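Local coordinates for protein yhhW (Escherichia coli, PDB 1TQ5) that cleaves quercetin with molecular oxygen in vitro as a metal-dependent dioxygenase of the pirin family, although its physiological role is unknown, at residues Asp159-Arg164 and Leu225-Pro230; Glu74-Met79 and Ser102-Ser107. All coordinates share one frame; numbering follows the deposited sequence.

Interaction 1: Asp159-Arg164 and Leu225-Pro230; sequences DMELYR and LFDLPP
E161 and D227 exchange two backbone hydrogen bonds, the straighter running from D227 N to E161 O at 2.8 Å with an N-H...O angle of 171°. The return bond, from E161 N to D227 O, is 3.1 Å. Y163 and L225 repeat the exchange: L225 N reaches Y163 O at 2.8 Å and Y163 N reaches L225 O at 2.9 Å. The Y163 hydroxyl donates to E161 OE1 at 2.9 Å, approaching from above the carboxylate plane. E161 OE1 and D227 OD2 stand 4.5 Å apart, a proximity of like charges probably eased by salt bridges from E161 to R150 and from D227 to R181. R181 also bonds D159 O, which lies against P229 CD.

With the non-hydrogen-bonded pair L162-F226 between them, these two hydrogen-bonded pairs mark neighbouring antiparallel strands, 161-167 and 221-228, inside a sheet of this bicupin's C-terminal cupin domain. E161, Y163, L225 and D227 occupy one face of the sheet, while L162 and F226 lie on the other.

On that second face, L162 CD1 sits 3.5 Å from the F226 ring centroid and 14° off the normal, a CH-pi contact over the ring centre. With CG of L162 anti to the backbone N (chi1 173°), the side chain runs out next to F226 and CD1 lies over the ring. The chain of M160, a selenomethionine, is bent at chi2 and chi3, bringing CE to the ring edge, 3.6 Å from F226 CD1. M160 and F226 also touch I119 and I117 of strand 112-119, consistent with a meeting of the two domains.

Interaction 2: Glu74-Met79 and Ser102-Ser107; sequences EHQDSM and SEYNPS
One water joins E74 and Y104 at the ends of their side chains: it lies 2.6 Å (O to Y104 OH) from the tyrosine and donates to E74 OE1 at 2.8 Å. It sits at the ring edge, near the tyrosine plane. Behind this bridge the glutamate chain lies alongside the ring, and E74 CB rests over one face, 3.7 Å from the Y104 centroid and 21° off the normal, displaced toward the rim. With CG of Y104 between the backbone N and the carbonyl carbon (chi1 73°), the ring is turned along the strand pair toward E74. P106 adds an apolar contact, its CD 4.1 Å from E74 CB. Were Y104 replaced by an alanine, E74 CB would probably lose its aromatic cover and the water its tyrosine partner, leaving the carboxylate freer to turn.

The backbone supplies the register. E74 N bonds Y104 O at 2.9 Å with an N-H...O angle of 168°, and S102 N bonds Q76 O at 2.8 Å; each has a return bond. Between these hydrogen-bonded pairs H75 faces E103 in a non-hydrogen-bonded pair, where E103 CA makes a CH...O contact of 3.3 Å with E74 O.

H75 and E103 point to the face opposite E74 and Y104. E103, a metal ligand by similarity, here stays about 5 Å from a bound cadmium ion (nearest atoms) and makes a weak hydrogen bond to H101, a metal-binding histidine; H75 stacks on Y130. Strands 72-77 and 99-104 form the middle of a four-stranded antiparallel sheet of the N-terminal cupin barrel, between 82-86 beside the former and 53-59 beside the latter.

Interaction 2 is complete in sequence before interaction 1 begins, and the two belong to different cupin domains: 74-79 with 102-107 to the N-terminal one, 159-164 with 225-230 to the C-terminal one. Their centres are about 27 Å apart, their nearest atoms about 16 Å, and the centre of the chain falls between them. They share no sheet, interaction 1 using a seven-stranded mixed sheet and interaction 2 a four-stranded antiparallel one. Interaction 1 is buried and meets strand 112-119 of the other domain, consistent with the face-to-face arrangement of the two barrels. Interaction 2 contributes E103, probably a ligand of the metal site of the N-terminal domain, whereas interaction 1 lies away from that site.

Interaction 1: Asp159-Arg164 and Leu225-Pro230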
loop_
_atom_site.group_PDB
_atom_site.type_symbol
_atom_site.label_atom_id
_atom_site.label_comp_id
_atom_site.label_asym_id
_atom_site.label_seq_id
_atom_site.Cartn_x
_atom_site.Cartn_y
_atom_site.Cartn_z
ATOM N N ASP A 159 9.778 -10.008 -5.805
ATOM C CA ASP A 159 9.299 -11.292 -5.305
ATOM C C ASP A 159 8.339 -11.042 -4.146
ATOM O O ASP A 159 8.647 -11.355 -2.996
ATOM C CB ASP A 159 10.479 -12.142 -4.818
ATOM C CG ASP A 159 10.050 -13.519 -4.342
ATOM O OD1 ASP A 159 10.795 -14.136 -3.548
ATOM O OD2 ASP A 159 8.975 -13.991 -4.771
HETATM N N MSE A 160 7.178 -10.473 -4.445
HETATM C CA MSE A 160 6.205 -10.188 -3.397
HETATM C C MSE A 160 4.767 -10.291 -3.881
HETATM O O MSE A 160 4.475 -10.084 -5.055
HETATM C CB MSE A 160 6.444 -8.782 -2.823
HETATM C CG MSE A 160 5.994 -7.629 -3.723
HETATM SE SE MSE A 160 4.206 -7.288 -3.646
HETATM C CE MSE A 160 4.146 -6.298 -2.134
ATOM N N GLU A 161 3.873 -10.618 -2.955
ATOM C CA GLU A 161 2.453 -10.715 -3.254
ATOM C C GLU A 161 1.697 -9.768 -2.327
ATOM O O GLU A 161 2.065 -9.602 -1.164
ATOM C CB GLU A 161 1.945 -12.135 -3.025
ATOM C CG GLU A 161 2.602 -13.191 -3.882
ATOM C CD GLU A 161 1.955 -14.543 -3.690
ATOM O OE1 GLU A 161 1.767 -14.945 -2.520
ATOM O OE2 GLU A 161 1.637 -15.206 -4.701
ATOM N N LEU A 162 0.643 -9.154 -2.850
ATOM C CA LEU A 162 -0.190 -8.241 -2.081
ATOM C C LEU A 162 -1.637 -8.690 -2.225
ATOM O O LEU A 162 -2.123 -8.910 -3.334
ATOM C CB LEU A 162 -0.054 -6.801 -2.595
ATOM C CG LEU A 162 -1.006 -5.759 -1.980
ATOM C CD1 LEU A 162 -0.770 -5.646 -0.471
ATOM C CD2 LEU A 162 -0.795 -4.404 -2.658
ATOM N N TYR A 163 -2.314 -8.836 -1.096
ATOM C CA TYR A 163 -3.707 -9.252 -1.081
ATOM C C TYR A 163 -4.565 -8.189 -0.416
ATOM O O TYR A 163 -4.116 -7.507 0.509
ATOM C CB TYR A 163 -3.876 -10.540 -0.277
ATOM C CG TYR A 163 -3.123 -11.738 -0.793
ATOM C CD1 TYR A 163 -3.758 -12.693 -1.584
ATOM C CD2 TYR A 163 -1.781 -11.933 -0.471
ATOM C CE1 TYR A 163 -3.077 -13.816 -2.037
ATOM C CE2 TYR A 163 -1.089 -13.049 -0.920
ATOM C CZ TYR A 163 -1.744 -13.988 -1.702
ATOM O OH TYR A 163 -1.062 -15.098 -2.153
ATOM N N ARG A 164 -5.788 -8.035 -0.908
ATOM C CA ARG A 164 -6.749 -7.133 -0.293
ATOM C C ARG A 164 -7.706 -8.145 0.331
ATOM O O ARG A 164 -8.330 -8.935 -0.375
ATOM C CB ARG A 164 -7.484 -6.276 -1.321
ATOM C CG ARG A 164 -8.608 -5.469 -0.689
ATOM C CD ARG A 164 -9.189 -4.426 -1.631
ATOM N NE ARG A 164 -9.707 -4.988 -2.875
ATOM C CZ ARG A 164 -10.327 -4.271 -3.806
ATOM N NH1 ARG A 164 -10.766 -4.854 -4.913
ATOM N NH2 ARG A 164 -10.512 -2.967 -3.630
ATOM N N LEU A 225 -2.508 -7.311 2.807
ATOM C CA LEU A 225 -1.503 -8.221 3.316
ATOM C C LEU A 225 -0.349 -8.302 2.337
ATOM O O LEU A 225 -0.500 -8.778 1.208
ATOM C CB LEU A 225 -2.099 -9.613 3.561
ATOM C CG LEU A 225 -1.183 -10.591 4.315
ATOM C CD1 LEU A 225 -2.019 -11.555 5.150
ATOM C CD2 LEU A 225 -0.306 -11.345 3.324
ATOM N N PHE A 226 0.799 -7.800 2.780
ATOM C CA PHE A 226 2.013 -7.793 1.979
ATOM C C PHE A 226 2.859 -9.007 2.333
ATOM O O PHE A 226 3.320 -9.111 3.466
ATOM C CB PHE A 226 2.834 -6.541 2.287
ATOM C CG PHE A 226 2.174 -5.256 1.885
ATOM C CD1 PHE A 226 2.408 -4.701 0.632
ATOM C CD2 PHE A 226 1.354 -4.573 2.778
ATOM C CE1 PHE A 226 1.837 -3.478 0.278
ATOM C CE2 PHE A 226 0.781 -3.357 2.440
ATOM C CZ PHE A 226 1.024 -2.805 1.184
ATOM N N ASP A 227 3.050 -9.924 1.384
ATOM C CA ASP A 227 3.894 -11.110 1.600
ATOM C C ASP A 227 5.240 -10.724 0.974
ATOM O O ASP A 227 5.391 -10.723 -0.252
ATOM C CB ASP A 227 3.315 -12.332 0.876
ATOM C CG ASP A 227 3.963 -13.644 1.323
ATOM O OD1 ASP A 227 5.209 -13.741 1.301
ATOM O OD2 ASP A 227 3.220 -14.580 1.696
ATOM N N LEU A 228 6.214 -10.413 1.822
ATOM C CA LEU A 228 7.515 -9.938 1.370
ATOM C C LEU A 228 8.698 -10.902 1.456
ATOM O O LEU A 228 8.727 -11.802 2.291
ATOM C CB LEU A 228 7.843 -8.663 2.150
ATOM C CG LEU A 228 6.719 -7.627 2.084
ATOM C CD1 LEU A 228 6.745 -6.716 3.303
ATOM C CD2 LEU A 228 6.854 -6.846 0.788
ATOM N N PRO A 229 9.710 -10.696 0.595
ATOM C CA PRO A 229 10.917 -11.528 0.548
ATOM C C PRO A 229 11.812 -11.408 1.783
ATOM O O PRO A 229 11.784 -10.400 2.495
ATOM C CB PRO A 229 11.619 -11.044 -0.721
ATOM C CG PRO A 229 11.227 -9.610 -0.796
ATOM C CD PRO A 229 9.752 -9.662 -0.454
ATOM N N PRO A 230 12.629 -12.440 2.044
ATOM C CA PRO A 230 13.544 -12.464 3.193
ATOM C C PRO A 230 14.470 -11.253 3.177
ATOM O O PRO A 230 14.740 -10.691 2.119
ATOM C CB PRO A 230 14.307 -13.776 2.997
ATOM C CG PRO A 230 13.302 -14.643 2.272
ATOM C CD PRO A 230 12.742 -13.684 1.259
#

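Interaction 2: Glu74-Met79 and Ser102-Ser107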
loop_
_atom_site.group_PDB
_atom_site.type_symbol
_atom_site.label_atom_id
_atom_site.label_comp_id
_atom_site.label_asym_id
_atom_site.label_seq_id
_atom_site.Cartn_x
_atom_site.Cartn_y
_atom_site.Cartn_z
ATOM N N GLU A 74 -6.439 11.636 -10.505
ATOM C CA GLU A 74 -6.092 11.719 -11.917
ATOM C C GLU A 74 -4.578 11.563 -12.078
ATOM O O GLU A 74 -3.798 12.320 -11.495
ATOM C CB GLU A 74 -6.529 13.065 -12.486
ATOM C CG GLU A 74 -6.101 13.299 -13.929
ATOM C CD GLU A 74 -7.186 12.963 -14.930
ATOM O OE1 GLU A 74 -8.278 13.567 -14.846
ATOM O OE2 GLU A 74 -6.946 12.101 -15.804
ATOM N N HIS A 75 -4.171 10.581 -12.873
ATOM C CA HIS A 75 -2.758 10.330 -13.107
ATOM C C HIS A 75 -2.286 10.823 -14.475
ATOM O O HIS A 75 -3.006 10.719 -15.469
ATOM C CB HIS A 75 -2.475 8.830 -12.966
ATOM C CG HIS A 75 -1.134 8.411 -13.478
ATOM N ND1 HIS A 75 -0.878 8.210 -14.819
ATOM C CD2 HIS A 75 0.027 8.148 -12.831
ATOM C CE1 HIS A 75 0.380 7.840 -14.975
ATOM N NE2 HIS A 75 0.951 7.795 -13.784
ATOM N N GLN A 76 -1.069 11.361 -14.503
ATOM C CA GLN A 76 -0.440 11.854 -15.725
ATOM C C GLN A 76 1.053 11.545 -15.621
ATOM O O GLN A 76 1.671 11.796 -14.584
ATOM C CB GLN A 76 -0.658 13.362 -15.867
ATOM C CG GLN A 76 -2.102 13.750 -16.161
ATOM C CD GLN A 76 -2.342 15.244 -16.068
ATOM O OE1 GLN A 76 -1.709 16.035 -16.768
ATOM N NE2 GLN A 76 -3.264 15.638 -15.201
ATOM N N ASP A 77 1.642 10.998 -16.680
ATOM C CA ASP A 77 3.061 10.671 -16.621
ATOM C C ASP A 77 3.852 11.055 -17.862
ATOM O O ASP A 77 3.280 11.274 -18.930
ATOM C CB ASP A 77 3.244 9.176 -16.340
ATOM C CG ASP A 77 2.732 8.297 -17.469
ATOM O OD1 ASP A 77 2.537 7.086 -17.234
ATOM O OD2 ASP A 77 2.534 8.811 -18.590
ATOM N N SER A 78 5.171 11.146 -17.695
ATOM C CA SER A 78 6.088 11.480 -18.777
ATOM C C SER A 78 5.928 10.396 -19.832
ATOM O O SER A 78 6.800 9.549 -20.024
ATOM C CB SER A 78 7.526 11.506 -18.255
ATOM O OG SER A 78 8.441 11.836 -19.285
HETATM N N MSE A 79 4.785 10.438 -20.500
HETATM C CA MSE A 79 4.409 9.487 -21.532
HETATM C C MSE A 79 3.074 10.045 -22.012
HETATM O O MSE A 79 2.883 11.260 -22.051
HETATM C CB MSE A 79 4.198 8.100 -20.918
HETATM C CG MSE A 79 4.940 6.959 -21.589
HETATM SE SE MSE A 79 6.681 6.818 -21.105
HETATM C CE MSE A 79 7.498 6.843 -22.737
ATOM N N SER A 102 2.507 13.085 -12.199
ATOM C CA SER A 102 1.775 13.958 -11.301
ATOM C C SER A 102 0.463 13.260 -10.985
ATOM O O SER A 102 -0.005 12.423 -11.759
ATOM C CB SER A 102 1.495 15.308 -11.967
ATOM O OG SER A 102 0.537 15.168 -12.997
ATOM N N GLU A 103 -0.113 13.600 -9.840
ATOM C CA GLU A 103 -1.382 13.036 -9.388
ATOM C C GLU A 103 -2.162 14.144 -8.709
ATOM O O GLU A 103 -1.649 14.795 -7.804
ATOM C CB GLU A 103 -1.159 11.914 -8.369
ATOM C CG GLU A 103 -1.205 10.511 -8.936
ATOM C CD GLU A 103 0.172 9.949 -9.196
ATOM O OE1 GLU A 103 1.037 10.090 -8.305
ATOM O OE2 GLU A 103 0.383 9.359 -10.278
ATOM N N TYR A 104 -3.400 14.355 -9.131
ATOM C CA TYR A 104 -4.201 15.396 -8.516
ATOM C C TYR A 104 -5.645 14.963 -8.326
ATOM O O TYR A 104 -6.086 13.947 -8.862
ATOM C CB TYR A 104 -4.128 16.682 -9.355
ATOM C CG TYR A 104 -4.904 16.629 -10.646
ATOM C CD1 TYR A 104 -6.265 16.924 -10.673
ATOM C CD2 TYR A 104 -4.285 16.260 -11.839
ATOM C CE1 TYR A 104 -6.993 16.850 -11.855
ATOM C CE2 TYR A 104 -5.004 16.181 -13.026
ATOM C CZ TYR A 104 -6.359 16.476 -13.027
ATOM O OH TYR A 104 -7.087 16.377 -14.194
ATOM N N ASN A 105 -6.365 15.736 -7.528
ATOM C CA ASN A 105 -7.765 15.480 -7.248
ATOM C C ASN A 105 -8.556 16.283 -8.271
ATOM O O ASN A 105 -8.591 17.509 -8.208
ATOM C CB ASN A 105 -8.098 15.955 -5.839
ATOM C CG ASN A 105 -9.539 15.704 -5.466
ATOM O OD1 ASN A 105 -10.340 15.254 -6.285
ATOM N ND2 ASN A 105 -9.879 15.997 -4.223
ATOM N N PRO A 106 -9.186 15.604 -9.244
ATOM C CA PRO A 106 -9.972 16.286 -10.281
ATOM C C PRO A 106 -11.282 16.898 -9.782
ATOM O O PRO A 106 -11.844 17.794 -10.415
ATOM C CB PRO A 106 -10.203 15.186 -11.311
ATOM C CG PRO A 106 -10.303 13.955 -10.454
ATOM C CD PRO A 106 -9.145 14.150 -9.489
ATOM N N SER A 107 -11.774 16.410 -8.651
ATOM C CA SER A 107 -13.012 16.935 -8.100
ATOM C C SER A 107 -12.820 18.396 -7.711
ATOM O O SER A 107 -11.791 18.767 -7.144
ATOM C CB SER A 107 -13.426 16.126 -6.874
ATOM O OG SER A 107 -14.530 16.724 -6.228
HETATM O O HOH W 1 -8.798 16.049 -16.146
#